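Local coordinates for protein glutamate--tRNA ligase, cytoplasmic (Saccharomyces cerevisiae, PDB 2HRA) that attaches glutamate to its cognate tRNA after activating it with ATP, and binds the cofactor ARC1 through its N-terminal GST-like domain, at residues E103-N108 against L146-M151; S115-D120 against K159-V164; A141-L146 against S165-L170. All coordinates share one frame; numbering follows the deposited sequence.

Interaction 1 of 3, residues E103-N108 against L146-M151; sequences ELVIKN and LRSNGM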
loop_
_atom_site.group_PDB
_atom_site.type_symbol
_atom_site.label_atom_id
_atom_site.label_comp_id
_atom_site.label_asym_id
_atom_site.label_seq_id
_atom_site.Cartn_x
_atom_site.Cartn_y
_atom_site.Cartn_z
ATOM N N GLU A 103 10.854 -2.984 -6.142
ATOM C CA GLU A 103 11.970 -3.298 -5.271
ATOM C C GLU A 103 11.591 -3.596 -3.822
ATOM O O GLU A 103 12.053 -4.596 -3.287
ATOM C CB GLU A 103 13.034 -2.203 -5.368
ATOM C CG GLU A 103 13.233 -1.703 -6.787
ATOM C CD GLU A 103 14.661 -1.437 -7.108
ATOM O OE1 GLU A 103 15.246 -0.593 -6.399
ATOM O OE2 GLU A 103 15.201 -2.067 -8.058
ATOM N N LEU A 104 10.746 -2.785 -3.185
ATOM C CA LEU A 104 10.462 -2.995 -1.766
ATOM C C LEU A 104 9.612 -4.230 -1.443
ATOM O O LEU A 104 9.622 -4.697 -0.291
ATOM C CB LEU A 104 9.839 -1.748 -1.114
ATOM C CG LEU A 104 10.672 -0.457 -1.088
ATOM C CD1 LEU A 104 9.841 0.675 -0.534
ATOM C CD2 LEU A 104 11.960 -0.639 -0.269
ATOM N N VAL A 105 8.914 -4.786 -2.431
ATOM C CA VAL A 105 8.117 -6.018 -2.202
ATOM C C VAL A 105 8.933 -7.324 -2.304
ATOM O O VAL A 105 8.471 -8.401 -1.876
ATOM C CB VAL A 105 6.921 -6.134 -3.171
ATOM C CG1 VAL A 105 5.908 -5.047 -2.853
ATOM C CG2 VAL A 105 7.388 -6.112 -4.613
ATOM N N ILE A 106 10.128 -7.209 -2.871
ATOM C CA ILE A 106 10.966 -8.353 -3.195
ATOM C C ILE A 106 11.752 -8.794 -1.978
ATOM O O ILE A 106 12.477 -7.991 -1.368
ATOM C CB ILE A 106 11.933 -8.012 -4.350
ATOM C CG1 ILE A 106 11.140 -7.659 -5.606
ATOM C CG2 ILE A 106 12.854 -9.194 -4.678
ATOM C CD1 ILE A 106 11.985 -7.561 -6.869
ATOM N N LYS A 107 11.621 -10.085 -1.649
ATOM C CA LYS A 107 12.281 -10.666 -0.500
ATOM C C LYS A 107 13.682 -11.151 -0.871
ATOM O O LYS A 107 13.958 -12.354 -0.969
ATOM C CB LYS A 107 11.419 -11.776 0.131
ATOM C CG LYS A 107 10.130 -11.234 0.839
ATOM C CD LYS A 107 9.603 -12.298 1.821
ATOM C CE LYS A 107 8.284 -11.915 2.531
ATOM N NZ LYS A 107 7.845 -13.062 3.427
ATOM N N ASN A 108 14.552 -10.158 -1.087
ATOM C CA ASN A 108 15.986 -10.361 -1.259
ATOM C C ASN A 108 16.700 -9.394 -0.322
ATOM O O ASN A 108 16.574 -8.178 -0.442
ATOM C CB ASN A 108 16.392 -10.139 -2.720
ATOM C CG ASN A 108 17.874 -10.361 -2.951
ATOM O OD1 ASN A 108 18.705 -9.585 -2.472
ATOM N ND2 ASN A 108 18.229 -11.443 -3.676
ATOM N N LEU A 146 6.072 -2.247 2.152
ATOM C CA LEU A 146 6.792 -2.739 3.355
ATOM C C LEU A 146 5.884 -3.534 4.303
ATOM O O LEU A 146 6.323 -4.526 4.927
ATOM C CB LEU A 146 7.507 -1.576 4.091
ATOM C CG LEU A 146 8.596 -0.834 3.278
ATOM C CD1 LEU A 146 9.069 0.407 4.050
ATOM C CD2 LEU A 146 9.784 -1.723 2.946
ATOM N N ARG A 147 4.614 -3.156 4.383
ATOM C CA ARG A 147 3.623 -3.916 5.147
ATOM C C ARG A 147 3.537 -5.331 4.597
ATOM O O ARG A 147 3.407 -6.284 5.347
ATOM C CB ARG A 147 2.231 -3.262 5.110
ATOM C CG ARG A 147 1.145 -3.943 5.961
ATOM C CD ARG A 147 1.642 -4.146 7.391
ATOM N NE ARG A 147 0.722 -4.881 8.243
ATOM C CZ ARG A 147 0.700 -6.197 8.370
ATOM N NH1 ARG A 147 1.539 -6.977 7.690
ATOM N NH2 ARG A 147 -0.185 -6.737 9.176
ATOM N N SER A 148 3.622 -5.463 3.285
ATOM C CA SER A 148 3.481 -6.782 2.650
ATOM C C SER A 148 4.742 -7.639 2.857
ATOM O O SER A 148 4.684 -8.866 2.772
ATOM C CB SER A 148 3.184 -6.621 1.145
ATOM O OG SER A 148 4.401 -6.521 0.391
ATOM N N ASN A 149 5.883 -6.998 3.124
ATOM C CA ASN A 149 7.198 -7.669 3.127
ATOM C C ASN A 149 7.754 -7.858 4.526
ATOM O O ASN A 149 8.339 -6.936 5.099
ATOM C CB ASN A 149 8.189 -6.853 2.315
ATOM C CG ASN A 149 9.468 -7.575 2.030
ATOM O OD1 ASN A 149 10.140 -7.243 1.056
ATOM N ND2 ASN A 149 9.826 -8.574 2.852
ATOM N N GLY A 150 7.609 -9.082 5.031
ATOM C CA GLY A 150 7.986 -9.438 6.391
ATOM C C GLY A 150 9.480 -9.359 6.682
ATOM O O GLY A 150 9.873 -9.281 7.837
ATOM N N MET A 151 10.308 -9.370 5.640
ATOM C CA MET A 151 11.762 -9.285 5.773
ATOM C C MET A 151 12.276 -7.917 6.243
ATOM O O MET A 151 13.351 -7.815 6.841
ATOM C CB MET A 151 12.415 -9.607 4.420
ATOM C CG MET A 151 13.914 -9.745 4.492
ATOM S SD MET A 151 14.607 -10.657 3.080
ATOM C CE MET A 151 14.278 -9.539 1.764
HETATM O O HOH W 1 6.587 -8.573 -0.021
HETATM O O HOH W 2 5.559 -11.378 4.369
#

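Interaction 2 of 3, residues S115-D120 against K159-V164; sequences SLETLD and KVDVNV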
loop_
_atom_site.group_PDB
_atom_site.type_symbol
_atom_site.label_atom_id
_atom_site.label_comp_id
_atom_site.label_asym_id
_atom_site.label_seq_id
_atom_site.Cartn_x
_atom_site.Cartn_y
_atom_site.Cartn_z
ATOM N N SER A 115 17.581 -0.761 -1.025
ATOM C CA SER A 115 16.385 0.032 -1.358
ATOM C C SER A 115 15.924 0.787 -0.101
ATOM O O SER A 115 15.511 1.949 -0.152
ATOM C CB SER A 115 15.291 -0.890 -1.938
ATOM O OG SER A 115 15.798 -1.619 -3.070
ATOM N N LEU A 116 15.991 0.119 1.034
ATOM C CA LEU A 116 15.668 0.730 2.306
ATOM C C LEU A 116 16.619 1.868 2.672
ATOM O O LEU A 116 16.231 2.807 3.371
ATOM C CB LEU A 116 15.687 -0.341 3.431
ATOM C CG LEU A 116 14.486 -1.292 3.500
ATOM C CD1 LEU A 116 14.753 -2.462 4.443
ATOM C CD2 LEU A 116 13.210 -0.500 3.905
ATOM N N GLU A 117 17.863 1.790 2.206
ATOM C CA GLU A 117 18.839 2.859 2.464
ATOM C C GLU A 117 18.484 4.086 1.664
ATOM O O GLU A 117 18.598 5.219 2.149
ATOM C CB GLU A 117 20.245 2.409 2.108
ATOM C CG GLU A 117 21.355 3.436 2.354
ATOM C CD GLU A 117 21.316 4.080 3.732
ATOM O OE1 GLU A 117 21.216 3.316 4.707
ATOM O OE2 GLU A 117 21.361 5.343 3.824
ATOM N N THR A 118 18.083 3.847 0.424
ATOM C CA THR A 118 17.662 4.934 -0.447
ATOM C C THR A 118 16.482 5.708 0.146
ATOM O O THR A 118 16.468 6.958 0.131
ATOM C CB THR A 118 17.317 4.387 -1.835
ATOM O OG1 THR A 118 18.489 3.775 -2.379
ATOM C CG2 THR A 118 16.873 5.515 -2.761
ATOM N N LEU A 119 15.473 4.973 0.615
ATOM C CA LEU A 119 14.290 5.572 1.242
ATOM C C LEU A 119 14.650 6.288 2.568
ATOM O O LEU A 119 14.159 7.388 2.878
ATOM C CB LEU A 119 13.245 4.481 1.494
ATOM C CG LEU A 119 11.873 4.851 2.095
ATOM C CD1 LEU A 119 11.143 5.968 1.248
ATOM C CD2 LEU A 119 10.982 3.601 2.291
ATOM N N ASP A 120 15.500 5.648 3.362
ATOM C CA ASP A 120 15.989 6.263 4.623
ATOM C C ASP A 120 16.681 7.614 4.378
ATOM O O ASP A 120 16.412 8.609 5.098
ATOM C CB ASP A 120 16.910 5.303 5.347
ATOM C CG ASP A 120 17.144 5.673 6.826
ATOM O OD1 ASP A 120 16.220 5.505 7.643
ATOM O OD2 ASP A 120 18.280 6.073 7.183
ATOM N N LYS A 159 20.128 -2.173 10.462
ATOM C CA LYS A 159 20.889 -1.213 9.627
ATOM C C LYS A 159 20.509 0.221 9.931
ATOM O O LYS A 159 20.894 1.131 9.238
ATOM C CB LYS A 159 20.759 -1.542 8.135
ATOM C CG LYS A 159 21.301 -2.958 7.798
ATOM C CD LYS A 159 21.715 -3.083 6.355
ATOM C CE LYS A 159 22.403 -4.366 5.998
ATOM N NZ LYS A 159 21.662 -5.578 6.424
ATOM N N VAL A 160 19.742 0.398 10.996
ATOM C CA VAL A 160 19.488 1.681 11.635
ATOM C C VAL A 160 18.935 2.657 10.648
ATOM O O VAL A 160 19.394 3.780 10.574
ATOM C CB VAL A 160 20.739 2.265 12.337
ATOM C CG1 VAL A 160 20.293 3.390 13.304
ATOM C CG2 VAL A 160 21.542 1.173 13.085
ATOM N N ASP A 161 17.924 2.205 9.916
ATOM C CA ASP A 161 17.120 3.039 9.019
ATOM C C ASP A 161 16.034 3.692 9.819
ATOM O O ASP A 161 14.864 3.317 9.721
ATOM C CB ASP A 161 16.501 2.171 7.914
ATOM C CG ASP A 161 17.545 1.549 7.005
ATOM O OD1 ASP A 161 18.624 2.145 6.790
ATOM O OD2 ASP A 161 17.300 0.455 6.453
ATOM N N VAL A 162 16.429 4.656 10.652
ATOM C CA VAL A 162 15.569 5.141 11.708
ATOM C C VAL A 162 14.576 6.115 11.112
ATOM O O VAL A 162 13.496 6.292 11.649
ATOM C CB VAL A 162 16.317 5.799 12.879
ATOM C CG1 VAL A 162 17.215 4.762 13.592
ATOM C CG2 VAL A 162 17.158 6.937 12.433
ATOM N N ASN A 163 14.923 6.691 9.981
ATOM C CA ASN A 163 13.989 7.576 9.297
ATOM C C ASN A 163 12.843 6.769 8.717
ATOM O O ASN A 163 11.676 7.147 8.847
ATOM C CB ASN A 163 14.712 8.340 8.220
ATOM C CG ASN A 163 15.875 9.126 8.776
ATOM O OD1 ASN A 163 15.752 9.775 9.825
ATOM N ND2 ASN A 163 16.990 9.090 8.086
ATOM N N VAL A 164 13.158 5.615 8.146
ATOM C CA VAL A 164 12.118 4.691 7.662
ATOM C C VAL A 164 11.260 4.231 8.838
ATOM O O VAL A 164 10.042 4.210 8.784
ATOM C CB VAL A 164 12.745 3.449 6.938
ATOM C CG1 VAL A 164 11.649 2.406 6.608
ATOM C CG2 VAL A 164 13.468 3.901 5.644
HETATM O O HOH W 3 18.830 6.642 9.691
#

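Interaction 3 of 3, residues A141-L146 against S165-L170; sequences ACWGAL and SRWYTL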
loop_
_atom_site.group_PDB
_atom_site.type_symbol
_atom_site.label_atom_id
_atom_site.label_comp_id
_atom_site.label_asym_id
_atom_site.label_seq_id
_atom_site.Cartn_x
_atom_site.Cartn_y
_atom_site.Cartn_z
ATOM N N ALA A 141 2.341 3.797 -1.614
ATOM C CA ALA A 141 2.942 2.674 -2.288
ATOM C C ALA A 141 4.080 2.080 -1.477
ATOM O O ALA A 141 4.177 0.847 -1.371
ATOM C CB ALA A 141 3.412 3.089 -3.693
ATOM N N CYS A 142 4.943 2.928 -0.893
ATOM C CA CYS A 142 6.078 2.408 -0.133
ATOM C C CYS A 142 5.635 1.809 1.183
ATOM O O CYS A 142 6.181 0.782 1.611
ATOM C CB CYS A 142 7.171 3.467 0.059
ATOM S SG CYS A 142 7.993 3.967 -1.480
ATOM N N TRP A 143 4.629 2.397 1.813
ATOM C CA TRP A 143 4.140 1.846 3.075
ATOM C C TRP A 143 3.486 0.486 2.870
ATOM O O TRP A 143 3.787 -0.473 3.593
ATOM C CB TRP A 143 3.158 2.763 3.764
ATOM C CG TRP A 143 2.996 2.432 5.238
ATOM C CD1 TRP A 143 3.658 3.014 6.248
ATOM C CD2 TRP A 143 2.090 1.474 5.842
ATOM N NE1 TRP A 143 3.245 2.487 7.450
ATOM C CE2 TRP A 143 2.294 1.530 7.222
ATOM C CE3 TRP A 143 1.151 0.553 5.335
ATOM C CZ2 TRP A 143 1.593 0.712 8.124
ATOM C CZ3 TRP A 143 0.460 -0.239 6.216
ATOM C CH2 TRP A 143 0.671 -0.147 7.600
ATOM N N GLY A 144 2.611 0.402 1.881
ATOM C CA GLY A 144 1.969 -0.861 1.510
ATOM C C GLY A 144 2.959 -1.942 1.154
ATOM O O GLY A 144 2.866 -3.068 1.639
ATOM N N ALA A 145 3.947 -1.601 0.338
ATOM C CA ALA A 145 4.996 -2.547 -0.040
ATOM C C ALA A 145 5.687 -3.107 1.211
ATOM O O ALA A 145 5.875 -4.323 1.336
ATOM C CB ALA A 145 6.008 -1.883 -0.991
ATOM N N LEU A 146 6.072 -2.247 2.152
ATOM C CA LEU A 146 6.792 -2.739 3.355
ATOM C C LEU A 146 5.884 -3.534 4.303
ATOM O O LEU A 146 6.323 -4.526 4.927
ATOM C CB LEU A 146 7.507 -1.576 4.091
ATOM C CG LEU A 146 8.596 -0.834 3.278
ATOM C CD1 LEU A 146 9.069 0.407 4.050
ATOM C CD2 LEU A 146 9.784 -1.723 2.946
ATOM N N SER A 165 11.920 3.856 9.920
ATOM C CA SER A 165 11.207 3.397 11.105
ATOM C C SER A 165 10.182 4.426 11.584
ATOM O O SER A 165 9.024 4.102 11.841
ATOM C CB SER A 165 12.218 3.117 12.214
ATOM O OG SER A 165 11.573 2.522 13.305
ATOM N N ARG A 166 10.623 5.667 11.696
ATOM C CA ARG A 166 9.786 6.727 12.242
ATOM C C ARG A 166 8.668 7.104 11.276
ATOM O O ARG A 166 7.515 7.283 11.679
ATOM C CB ARG A 166 10.655 7.919 12.593
ATOM C CG ARG A 166 11.524 7.651 13.817
ATOM C CD ARG A 166 12.480 8.774 14.119
ATOM N NE ARG A 166 13.258 8.495 15.330
ATOM C CZ ARG A 166 14.489 8.949 15.574
ATOM N NH1 ARG A 166 15.112 9.713 14.692
ATOM N NH2 ARG A 166 15.101 8.632 16.708
ATOM N N TRP A 167 8.993 7.165 9.995
ATOM C CA TRP A 167 7.977 7.376 8.954
ATOM C C TRP A 167 6.923 6.252 8.916
ATOM O O TRP A 167 5.751 6.534 8.731
ATOM C CB TRP A 167 8.672 7.538 7.605
ATOM C CG TRP A 167 7.860 7.355 6.375
ATOM C CD1 TRP A 167 7.212 8.318 5.675
ATOM C CD2 TRP A 167 7.683 6.131 5.642
ATOM N NE1 TRP A 167 6.635 7.768 4.553
ATOM C CE2 TRP A 167 6.900 6.428 4.518
ATOM C CE3 TRP A 167 8.152 4.822 5.811
ATOM C CZ2 TRP A 167 6.527 5.459 3.577
ATOM C CZ3 TRP A 167 7.773 3.839 4.866
ATOM C CH2 TRP A 167 6.970 4.163 3.785
ATOM N N TYR A 168 7.356 5.000 9.047
ATOM C CA TYR A 168 6.460 3.840 9.021
ATOM C C TYR A 168 5.520 3.866 10.248
ATOM O O TYR A 168 4.303 3.693 10.122
ATOM C CB TYR A 168 7.251 2.521 8.929
ATOM C CG TYR A 168 6.369 1.289 8.759
ATOM C CD1 TYR A 168 6.137 0.749 7.510
ATOM C CD2 TYR A 168 5.764 0.670 9.859
ATOM C CE1 TYR A 168 5.290 -0.356 7.349
ATOM C CE2 TYR A 168 4.935 -0.429 9.708
ATOM C CZ TYR A 168 4.700 -0.932 8.439
ATOM O OH TYR A 168 3.876 -2.020 8.250
ATOM N N THR A 169 6.079 4.123 11.422
ATOM C CA THR A 169 5.291 4.268 12.648
ATOM C C THR A 169 4.313 5.446 12.593
ATOM O O THR A 169 3.163 5.317 13.039
ATOM C CB THR A 169 6.225 4.418 13.827
ATOM O OG1 THR A 169 7.074 3.265 13.839
ATOM C CG2 THR A 169 5.469 4.521 15.162
ATOM N N LEU A 170 4.746 6.565 12.030
ATOM C CA LEU A 170 3.861 7.710 11.880
ATOM C C LEU A 170 2.625 7.272 11.110
ATOM O O LEU A 170 1.494 7.374 11.606
ATOM C CB LEU A 170 4.556 8.854 11.134
ATOM C CG LEU A 170 3.684 10.098 10.931
ATOM C CD1 LEU A 170 3.163 10.673 12.273
ATOM C CD2 LEU A 170 4.509 11.098 10.154
#

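Interaction 1 of 3, residues E103-N108 against L146-M151
The aliphatic chain of K107 overlaps the side chain of N149, the two running alongside each other with their ends pointing opposite ways. They meet where the loops leaving helix 90-104 and helix 137-148 run side by side, in the helical part of a GST-like fold. CA atoms pair in ascending order, L104 with L146, V105 with N149 and K107 with M151, so the two chains advance in the same sense.

At the helical end the contact is apolar. L104 and L146 meet through one methyl each, CD2 to CD2 at 4.0 Å, and CB of L104 backs the same methyl of L146 at 4.1 Å. L104 also packs on C142 and A145 of helix 137-148 and on S115 of helix 109-122, which sets this pair in the domain interior.

Further along, water joins the two backbones. The S148 hydroxyl OG is held over its own backbone (chi1 87°), where it bonds A145 O in its own helix and passes V105 CG1 at 3.9 Å. Water 1 donates both to V105 O, at 2.6 Å, and to S148 OG, linking the residue just past helix 90-104 to the end of helix 137-148.

K107 is the centre of an inverse gamma turn, and N108 follows as the N-cap of helix 109-122, its OD1 bonded to K111 N. M151, with CG anti to its backbone N (chi1 -172°), leans over the K107-N108 backbone and also packs on L112 of helix 109-122; the placement of its methyl is doubtful. The extended K107 chain ends at water 2, which accepts from NZ at 3.0 Å and from G150 N at 3.1 Å while donating to S148 O.

Interaction 2 of 3, residues S115-D120 against K159-V164
D120, V164 and D161 carry this contact, in which helix 109-122, near its C-terminal end, meets the start of helix 162-172; the 159-164 side belongs to a region (159-175) that interacts with ARC1. The D120 side chain, its CG anti to the backbone N (chi1 -164°), reaches the first turn of helix 162-172. There OD1 accepts from V164 N at 3.1 Å with an angle of 161°, and more weakly from N163 N; a close neighbour makes the exact place of OD1 less sure. OD2 takes a bond from water 3 at 2.6 Å, and that water in turn accepts from V162 N. N163 returns a bond, ND2 to D120 O at 3.1 Å, approaching from above the carbonyl plane.

V164 supplies the apolar side: its CG2 packs against D120 CB at 3.7 Å and L119 CG at 4.0 Å. D161 occupies the N-cap position of helix 162-172 but makes no capping bond of its own. Its carboxylate lies beside helix 109-122, with OD2 3.5 Å from L116 CB and OD1 3.5 Å from E117 OE1.

D120 thus probably satisfies N-H groups of this helix start. Its negative charge probably gains from the helix N-terminus, whereas the proximity of D161 and E117 is likely to raise the proton affinity of these carboxylates.

Interaction 3 of 3, residues A141-L146 against S165-L170
Segments 141-146 of helix 137-148 and 165-170 of helix 162-172 cross almost perpendicularly, at -94°, with their axes 10.9 Å apart. In this helical half of the GST-like fold an aromatic cluster of W143, W167 and Y168 fills the crossing. W143, its CG anti to the backbone N (chi1 -161°), lays its indole over the Y168 ring in an offset stack, the five-membered ring and the phenol ring centred 4.0 Å apart in nearly parallel planes. The same indole gives NE1-H to Y168 O at 3.1 Å, an almost straight bond (170°) that lies in the carbonyl plane on a lone pair, fixing the ring's rotation. W143 also turns an edge to the face of W167 in a T-shaped pair. An alanine in place of W143 is likely to open a gap between the helices and leave Y168 O without its indole donor and the Y168 ring without its stacking partner. The W167 indole is held at its own polar end by D139, NE1 bonding OD2, while its far edge meets helix 141-146: CH2 packs on C142 CB at 3.8 Å, and CZ3 touches L146 CD1, also at 3.8 Å.

In the fold
The three contacts tie four helices of the GST-like domain together, and L146 is their meeting point: it belongs to interactions 1 and 3 and touches L116 and L119 of interaction 2. Interaction 3 is the buried one, nearest the centre of the chain, and relies on rings and a single indole bond. Interactions 1 and 2 are partly buried; the first joins two helix ends through methyls and waters, the second sets a carboxylate against a helix start. Helix 137-148 serves interactions 1 and 3, helix 162-172 interactions 2 and 3. In interactions 2 and 3 the 162-172 side falls within the ARC1-interacting region, residues 159-175.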